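Local coordinates for protein methyltransferase (Thermus thermophilus, PDB 1WS6) that is probably an S-adenosylmethionine-dependent methyltransferase of the Rossmann-like class, although its substrate is not known, at residues A[66-71]-A[90-96]; A[124-128]-A[145-151]. One frame throughout, in Å; residues are numbered along the deposited sequence.

Contact 1: residues A[66-71]-A[90-96]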
ATOM      1  N   ALA A  66      -4.618   9.095   0.472  1.00 22.02           N
ATOM      2  CA  ALA A  66      -3.897   8.004   1.103  1.00 19.94           C
ATOM      3  C   ALA A  66      -3.780   7.994   2.616  1.00 19.01           C
ATOM      4  O   ALA A  66      -3.561   9.014   3.252  1.00 19.62           O
ATOM      5  CB  ALA A  66      -2.506   7.904   0.487  1.00 19.92           C
ATOM      6  N   VAL A  67      -3.913   6.802   3.176  1.00 19.45           N
ATOM      7  CA  VAL A  67      -3.786   6.589   4.605  1.00 20.33           C
ATOM      8  C   VAL A  67      -2.708   5.532   4.769  1.00 17.98           C
ATOM      9  O   VAL A  67      -2.855   4.427   4.286  1.00 19.04           O
ATOM     10  CB  VAL A  67      -5.092   6.073   5.222  1.00 20.21           C
ATOM     11  CG1 VAL A  67      -4.853   5.630   6.657  1.00 18.31           C
ATOM     12  CG2 VAL A  67      -6.129   7.168   5.186  1.00 22.17           C
ATOM     13  N   LEU A  68      -1.626   5.881   5.447  1.00 17.25           N
ATOM     14  CA  LEU A  68      -0.520   4.957   5.642  1.00 16.58           C
ATOM     15  C   LEU A  68      -0.331   4.617   7.109  1.00 17.77           C
ATOM     16  O   LEU A  68      -0.165   5.509   7.944  1.00 17.24           O
ATOM     17  CB  LEU A  68       0.767   5.569   5.102  1.00 17.10           C
ATOM     18  CG  LEU A  68       0.827   5.856   3.598  1.00 20.92           C
ATOM     19  CD1 LEU A  68      -0.133   6.971   3.212  1.00 19.28           C
ATOM     20  CD2 LEU A  68       2.250   6.239   3.234  1.00 22.70           C
ATOM     21  N   VAL A  69      -0.367   3.328   7.429  1.00 16.01           N
ATOM     22  CA  VAL A  69      -0.171   2.920   8.805  1.00 15.55           C
ATOM     23  C   VAL A  69       1.105   2.084   8.878  1.00 14.89           C
ATOM     24  O   VAL A  69       1.325   1.197   8.058  1.00 16.08           O
ATOM     25  CB  VAL A  69      -1.442   2.188   9.366  1.00 15.29           C
ATOM     26  CG1 VAL A  69      -2.312   1.715   8.243  1.00 16.13           C
ATOM     27  CG2 VAL A  69      -1.051   1.050  10.282  1.00 14.04           C
ATOM     28  N   GLU A  70       1.962   2.420   9.843  1.00 15.08           N
ATOM     29  CA  GLU A  70       3.262   1.770  10.043  1.00 16.37           C
ATOM     30  C   GLU A  70       3.613   1.811  11.535  1.00 16.40           C
ATOM     31  O   GLU A  70       3.476   2.846  12.181  1.00 18.23           O
ATOM     32  CB  GLU A  70       4.329   2.504   9.207  1.00 15.14           C
ATOM     33  CG  GLU A  70       5.765   2.160   9.547  1.00 16.95           C
ATOM     34  CD  GLU A  70       6.057   0.685   9.440  1.00 19.00           C
ATOM     35  OE1 GLU A  70       6.841   0.173  10.268  1.00 23.82           O
ATOM     36  OE2 GLU A  70       5.510   0.025   8.533  1.00 20.99           O
ATOM     37  N   LYS A  71       4.074   0.689  12.075  1.00 17.57           N
ATOM     38  CA  LYS A  71       4.379   0.582  13.505  1.00 19.26           C
ATOM     39  C   LYS A  71       5.767   0.987  13.963  1.00 20.58           C
ATOM     40  O   LYS A  71       5.930   1.480  15.071  1.00 20.84           O
ATOM     41  CB  LYS A  71       4.151  -0.854  13.964  1.00 21.24           C
ATOM     42  CG  LYS A  71       5.043  -1.855  13.248  1.00 20.26           C
ATOM     43  CD  LYS A  71       4.876  -3.249  13.810  1.00 22.57           C
ATOM     44  CE  LYS A  71       5.319  -4.298  12.798  1.00 20.79           C
ATOM     45  NZ  LYS A  71       6.710  -4.046  12.311  1.00 27.27           N
ATOM     46  N   ALA A  90      -0.902  13.400   3.156  1.00 27.88           N
ATOM     47  CA  ALA A  90      -1.223  12.011   3.430  1.00 28.58           C
ATOM     48  C   ALA A  90      -1.397  11.837   4.924  1.00 27.68           C
ATOM     49  O   ALA A  90      -0.758  12.538   5.705  1.00 29.83           O
ATOM     50  CB  ALA A  90      -0.103  11.109   2.925  1.00 27.81           C
ATOM     51  N   ARG A  91      -2.272  10.923   5.323  1.00 25.20           N
ATOM     52  CA  ARG A  91      -2.490  10.673   6.738  1.00 24.58           C
ATOM     53  C   ARG A  91      -1.519   9.578   7.145  1.00 23.47           C
ATOM     54  O   ARG A  91      -1.447   8.534   6.497  1.00 23.58           O
ATOM     55  CB  ARG A  91      -3.933  10.226   7.000  1.00 23.61           C
ATOM     56  CG  ARG A  91      -4.264   9.908   8.465  1.00 25.56           C
ATOM     57  CD  ARG A  91      -5.761   9.566   8.608  1.00 30.28           C
ATOM     58  NE  ARG A  91      -6.143   8.949   9.885  1.00 34.35           N
ATOM     59  CZ  ARG A  91      -6.015   9.522  11.084  1.00 37.66           C
ATOM     60  NH1 ARG A  91      -5.505  10.743  11.195  1.00 38.93           N
ATOM     61  NH2 ARG A  91      -6.419   8.881  12.179  1.00 37.29           N
ATOM     62  N   VAL A  92      -0.757   9.838   8.201  1.00 21.30           N
ATOM     63  CA  VAL A  92       0.209   8.881   8.722  1.00 18.91           C
ATOM     64  C   VAL A  92      -0.294   8.405  10.069  1.00 19.09           C
ATOM     65  O   VAL A  92      -0.457   9.199  10.992  1.00 18.41           O
ATOM     66  CB  VAL A  92       1.593   9.530   8.914  1.00 19.57           C
ATOM     67  CG1 VAL A  92       2.524   8.565   9.630  1.00 18.09           C
ATOM     68  CG2 VAL A  92       2.169   9.927   7.566  1.00 17.69           C
ATOM     69  N   VAL A  93      -0.551   7.107  10.171  1.00 20.24           N
ATOM     70  CA  VAL A  93      -1.045   6.503  11.398  1.00 18.76           C
ATOM     71  C   VAL A  93       0.042   5.581  11.954  1.00 21.73           C
ATOM     72  O   VAL A  93       0.298   4.496  11.415  1.00 24.24           O
ATOM     73  CB  VAL A  93      -2.316   5.707  11.117  1.00 18.60           C
ATOM     74  CG1 VAL A  93      -2.940   5.241  12.410  1.00 18.39           C
ATOM     75  CG2 VAL A  93      -3.287   6.571  10.346  1.00 19.75           C
ATOM     76  N   ALA A  94       0.683   6.022  13.030  1.00 19.79           N
ATOM     77  CA  ALA A  94       1.768   5.269  13.638  1.00 20.90           C
ATOM     78  C   ALA A  94       1.338   4.233  14.658  1.00 22.77           C
ATOM     79  O   ALA A  94       1.363   4.482  15.864  1.00 23.84           O
ATOM     80  CB  ALA A  94       2.771   6.227  14.275  1.00 19.78           C
ATOM     81  N   LEU A  95       0.973   3.057  14.172  1.00 23.32           N
ATOM     82  CA  LEU A  95       0.570   1.982  15.058  1.00 23.16           C
ATOM     83  C   LEU A  95       0.476   0.679  14.286  1.00 21.60           C
ATOM     84  O   LEU A  95       0.401   0.675  13.056  1.00 19.50           O
ATOM     85  CB  LEU A  95      -0.761   2.325  15.728  1.00 23.75           C
ATOM     86  CG  LEU A  95      -1.897   2.771  14.820  1.00 24.43           C
ATOM     87  CD1 LEU A  95      -2.516   1.563  14.173  1.00 24.12           C
ATOM     88  CD2 LEU A  95      -2.937   3.522  15.630  1.00 27.82           C
ATOM     89  N   PRO A  96       0.509  -0.449  15.007  1.00 20.56           N
ATOM     90  CA  PRO A  96       0.430  -1.780  14.411  1.00 20.18           C
ATOM     91  C   PRO A  96      -0.853  -1.968  13.613  1.00 20.76           C
ATOM     92  O   PRO A  96      -1.917  -1.479  13.991  1.00 20.58           O
ATOM     93  CB  PRO A  96       0.532  -2.708  15.622  1.00 20.03           C
ATOM     94  CG  PRO A  96      -0.013  -1.894  16.733  1.00 22.03           C
ATOM     95  CD  PRO A  96       0.574  -0.532  16.473  1.00 21.37           C
TER
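Val67 to Val69 and Arg91 to Val93 pair as the two parallel strands of a beta-alpha-beta crossover, joined through helix 73-86, at one edge of the Rossmann-like methyltransferase sheet. The strand axes come within 4.7 Å and their directions differ by 20°. Four backbone hydrogen bonds zip the pair in the alternating manner of parallel strands. Arg91 N gives to Ala66 O, and Leu68 uses both its polar atoms: its N reaches Arg91 O at 2.9 Å, while its O receives Val93 N at 2.8 Å, both nearly straight. The last bond, Glu70 N to Val93 O (3.1 Å), is more bent, its donor tilted from the carbonyl plane, where the chain of 90-96 leaves the strand through an inverse gamma turn centred on Ala94.

Val67, Val69, Arg91 and Val93 share one sheet face. Val67 CG1, anti to the backbone N (chi1 170°), slants across to Val93 CG2 at 4.1 Å, while its CG2 runs alongside the CB and CD of the extended Arg91 chain. Val69 CB lies 4.0 Å from Val93 CB, and Val69 CG2 touches Leu95 CD1 at 4.2 Å. On the other face, Leu68 CD1 lies 4.1 Å from Ala90 CB.

Glu70 follows the C-terminal end of strand 65-69, where class I methyltransferases commonly carry an acid that holds the cofactor ribose; a like role is possible but not seen here, and OE1 accepts from Asp72 N.

Helix 97-106, which starts right after Pro96 at its N-cap position, covers the valine face, with Phe100 against Val69, Val93 and Leu95. Helix 73-86 covers the Leu68 and Val92 face through Leu79, and strand 44-48 bonds the far edge of strand 65-69, leaving strand 91-93 outermost.

Contact 2: residues A[124-128]-A[145-151]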
ATOM      1  N   LEU A 124       2.274 -14.152   5.770  1.00 35.94           N
ATOM      2  CA  LEU A 124       1.512 -13.501   4.718  1.00 36.15           C
ATOM      3  C   LEU A 124       0.445 -14.483   4.286  1.00 36.53           C
ATOM      4  O   LEU A 124       0.692 -15.356   3.449  1.00 40.14           O
ATOM      5  CB  LEU A 124       2.389 -13.181   3.512  1.00 36.20           C
ATOM      6  CG  LEU A 124       3.711 -12.463   3.735  1.00 37.64           C
ATOM      7  CD1 LEU A 124       4.234 -11.991   2.386  1.00 38.56           C
ATOM      8  CD2 LEU A 124       3.516 -11.293   4.672  1.00 38.39           C
ATOM      9  N   ALA A 125      -0.736 -14.346   4.863  1.00 33.14           N
ATOM     10  CA  ALA A 125      -1.858 -15.218   4.558  1.00 32.11           C
ATOM     11  C   ALA A 125      -2.803 -14.959   5.706  1.00 30.56           C
ATOM     12  O   ALA A 125      -3.967 -14.621   5.507  1.00 30.62           O
ATOM     13  CB  ALA A 125      -1.418 -16.675   4.540  1.00 33.47           C
ATOM     14  N   ALA A 126      -2.292 -15.116   6.918  1.00 28.52           N
ATOM     15  CA  ALA A 126      -3.097 -14.823   8.084  1.00 26.59           C
ATOM     16  C   ALA A 126      -3.298 -13.305   8.023  1.00 24.78           C
ATOM     17  O   ALA A 126      -4.391 -12.804   8.286  1.00 24.42           O
ATOM     18  CB  ALA A 126      -2.355 -15.213   9.356  1.00 26.32           C
ATOM     19  N   LEU A 127      -2.241 -12.580   7.657  1.00 22.72           N
ATOM     20  CA  LEU A 127      -2.328 -11.122   7.557  1.00 24.35           C
ATOM     21  C   LEU A 127      -3.329 -10.697   6.490  1.00 24.31           C
ATOM     22  O   LEU A 127      -4.180  -9.844   6.745  1.00 25.68           O
ATOM     23  CB  LEU A 127      -0.950 -10.496   7.276  1.00 20.00           C
ATOM     24  CG  LEU A 127       0.003 -10.464   8.480  1.00 17.10           C
ATOM     25  CD1 LEU A 127       1.284  -9.784   8.091  1.00 16.69           C
ATOM     26  CD2 LEU A 127      -0.645  -9.721   9.643  1.00 16.69           C
ATOM     27  N   PHE A 128      -3.246 -11.300   5.308  1.00 24.97           N
ATOM     28  CA  PHE A 128      -4.174 -10.968   4.226  1.00 26.74           C
ATOM     29  C   PHE A 128      -5.584 -11.317   4.674  1.00 25.41           C
ATOM     30  O   PHE A 128      -6.528 -10.575   4.411  1.00 25.43           O
ATOM     31  CB  PHE A 128      -3.835 -11.755   2.955  1.00 28.94           C
ATOM     32  CG  PHE A 128      -2.509 -11.388   2.342  1.00 32.78           C
ATOM     33  CD1 PHE A 128      -1.786 -12.325   1.611  1.00 34.47           C
ATOM     34  CD2 PHE A 128      -1.993 -10.112   2.477  1.00 33.48           C
ATOM     35  CE1 PHE A 128      -0.573 -11.990   1.025  1.00 35.83           C
ATOM     36  CE2 PHE A 128      -0.781  -9.769   1.893  1.00 34.35           C
ATOM     37  CZ  PHE A 128      -0.071 -10.707   1.168  1.00 36.03           C
ATOM     38  N   LEU A 145      -2.654  -7.650  -2.654  1.00 22.85           N
ATOM     39  CA  LEU A 145      -1.690  -8.264  -1.760  1.00 25.51           C
ATOM     40  C   LEU A 145      -0.378  -8.572  -2.491  1.00 25.46           C
ATOM     41  O   LEU A 145      -0.394  -9.217  -3.538  1.00 25.77           O
ATOM     42  CB  LEU A 145      -2.319  -9.545  -1.194  1.00 29.16           C
ATOM     43  CG  LEU A 145      -3.838  -9.400  -0.922  1.00 33.62           C
ATOM     44  CD1 LEU A 145      -4.483 -10.748  -0.603  1.00 33.57           C
ATOM     45  CD2 LEU A 145      -4.061  -8.430   0.227  1.00 33.17           C
ATOM     46  N   GLN A 146       0.749  -8.085  -1.971  1.00 23.96           N
ATOM     47  CA  GLN A 146       2.043  -8.371  -2.596  1.00 23.87           C
ATOM     48  C   GLN A 146       2.706  -9.453  -1.764  1.00 24.17           C
ATOM     49  O   GLN A 146       2.642  -9.421  -0.544  1.00 25.08           O
ATOM     50  CB  GLN A 146       2.950  -7.138  -2.640  1.00 23.37           C
ATOM     51  CG  GLN A 146       4.325  -7.448  -3.234  1.00 22.63           C
ATOM     52  CD  GLN A 146       5.296  -6.272  -3.188  1.00 26.24           C
ATOM     53  OE1 GLN A 146       6.454  -6.423  -2.785  1.00 23.97           O
ATOM     54  NE2 GLN A 146       4.834  -5.098  -3.619  1.00 25.20           N
ATOM     55  N   HIS A 147       3.357 -10.404  -2.422  1.00 24.80           N
ATOM     56  CA  HIS A 147       3.987 -11.511  -1.718  1.00 25.15           C
ATOM     57  C   HIS A 147       4.919 -12.286  -2.642  1.00 25.58           C
ATOM     58  O   HIS A 147       4.969 -12.039  -3.845  1.00 26.11           O
ATOM     59  CB  HIS A 147       2.891 -12.448  -1.236  1.00 24.27           C
ATOM     60  CG  HIS A 147       1.972 -12.895  -2.335  1.00 24.75           C
ATOM     61  ND1 HIS A 147       2.350 -13.804  -3.298  1.00 24.05           N
ATOM     62  CD2 HIS A 147       0.710 -12.520  -2.650  1.00 26.43           C
ATOM     63  CE1 HIS A 147       1.363 -13.970  -4.158  1.00 24.23           C
ATOM     64  NE2 HIS A 147       0.355 -13.201  -3.789  1.00 25.42           N
ATOM     65  N   PRO A 148       5.686 -13.234  -2.089  1.00 26.56           N
ATOM     66  CA  PRO A 148       6.574 -13.988  -2.981  1.00 26.16           C
ATOM     67  C   PRO A 148       5.726 -14.838  -3.922  1.00 27.19           C
ATOM     68  O   PRO A 148       4.730 -15.431  -3.502  1.00 28.59           O
ATOM     69  CB  PRO A 148       7.430 -14.813  -2.015  1.00 26.69           C
ATOM     70  CG  PRO A 148       6.631 -14.842  -0.733  1.00 25.60           C
ATOM     71  CD  PRO A 148       5.998 -13.488  -0.673  1.00 24.89           C
ATOM     72  N   LYS A 149       6.111 -14.884  -5.195  1.00 27.35           N
ATOM     73  CA  LYS A 149       5.360 -15.629  -6.201  1.00 26.11           C
ATOM     74  C   LYS A 149       5.015 -17.075  -5.831  1.00 26.17           C
ATOM     75  O   LYS A 149       4.051 -17.639  -6.351  1.00 25.68           O
ATOM     76  CB  LYS A 149       6.104 -15.601  -7.542  1.00 26.32           C
ATOM     77  CG  LYS A 149       7.224 -16.631  -7.692  1.00 27.34           C
ATOM     78  CD  LYS A 149       7.907 -16.491  -9.053  1.00 26.78           C
ATOM     79  CE  LYS A 149       8.539 -17.800  -9.527  1.00 28.44           C
ATOM     80  NZ  LYS A 149       9.529 -18.370  -8.579  1.00 29.07           N
ATOM     81  N   ASP A 150       5.783 -17.677  -4.934  1.00 26.97           N
ATOM     82  CA  ASP A 150       5.512 -19.057  -4.544  1.00 31.05           C
ATOM     83  C   ASP A 150       4.350 -19.183  -3.557  1.00 30.66           C
ATOM     84  O   ASP A 150       3.785 -20.259  -3.381  1.00 30.57           O
ATOM     85  CB  ASP A 150       6.789 -19.706  -3.999  1.00 34.41           C
ATOM     86  CG  ASP A 150       7.819 -19.984  -5.107  1.00 40.64           C
ATOM     87  OD1 ASP A 150       8.114 -19.061  -5.901  1.00 44.12           O
ATOM     88  OD2 ASP A 150       8.339 -21.121  -5.190  1.00 43.69           O
ATOM     89  N   LEU A 151       3.982 -18.076  -2.925  1.00 30.80           N
ATOM     90  CA  LEU A 151       2.858 -18.075  -2.001  1.00 29.64           C
ATOM     91  C   LEU A 151       1.625 -17.995  -2.897  1.00 29.37           C
ATOM     92  O   LEU A 151       1.583 -17.162  -3.798  1.00 30.52           O
ATOM     93  CB  LEU A 151       2.944 -16.844  -1.095  1.00 30.41           C
ATOM     94  CG  LEU A 151       2.086 -16.775   0.173  1.00 31.12           C
ATOM     95  CD1 LEU A 151       0.905 -15.864  -0.045  1.00 28.64           C
ATOM     96  CD2 LEU A 151       1.651 -18.183   0.582  1.00 28.61           C
TER
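From the Ala125 N-cap, the first turn of helix 126-134 lies against the end of strand 141-148, with the CA atoms of Phe128 and Leu145 7.0 Å apart and those of Leu124 and His147 7.2 Å. Phe128 carries most of the packing. Leu145 CB sits over the centre of one face of its ring, a CH-pi contact 3.5 Å from the centroid, and Leu145 CD2 continues over Phe128 CD2 at 3.5 Å. The ring's edge points at the backbone, with Phe128 CZ 3.5 Å from Gln146 O in the ring plane. This is helix-on-sheet packing of the Rossmann-like fold: the helix links central strand 111-116 to its parallel neighbour 141-148, and Phe128 also touches Met116.

Toward the turn 148-151, Leu124 CD1 reaches Pro148 CD at 3.8 Å and meets His147 CB. His147 CG lies between its backbone N and carbonyl carbon (chi1 54°), and the side chain crosses Phe128 at about a right angle. His147 ND1 gives to Pro148 O at 2.9 Å, and NE2 bonds Thr167 OG1 of strand 164-170. Leu151 N reaches Pro148 O from the opposite face of its carbonyl plane, closing a type I turn; Leu151 CD1 comes 3.5 Å from Leu124 O.

Overall arrangement
Contacts 1 and 2 belong to the same seven-stranded sheet, in the 3-2-1-4-5-7-6 order of class I methyltransferases, but share no strand or helix. Their centres are 20 Å apart and their nearest atoms about 8 Å apart. Contact 1 joins strand to strand at the sheet's edge, so backbone hydrogen bonds dominate; the residues of 90-96 are exposed or partly exposed, while those of 66-69 are buried. Contact 2 sets a helix start on an inner strand, whose backbone bonds go to Met116 on one side and to Ala165 and Thr167 on the other; it is buried and made mainly by apolar side chains, with His147 and backbone oxygens also taking part.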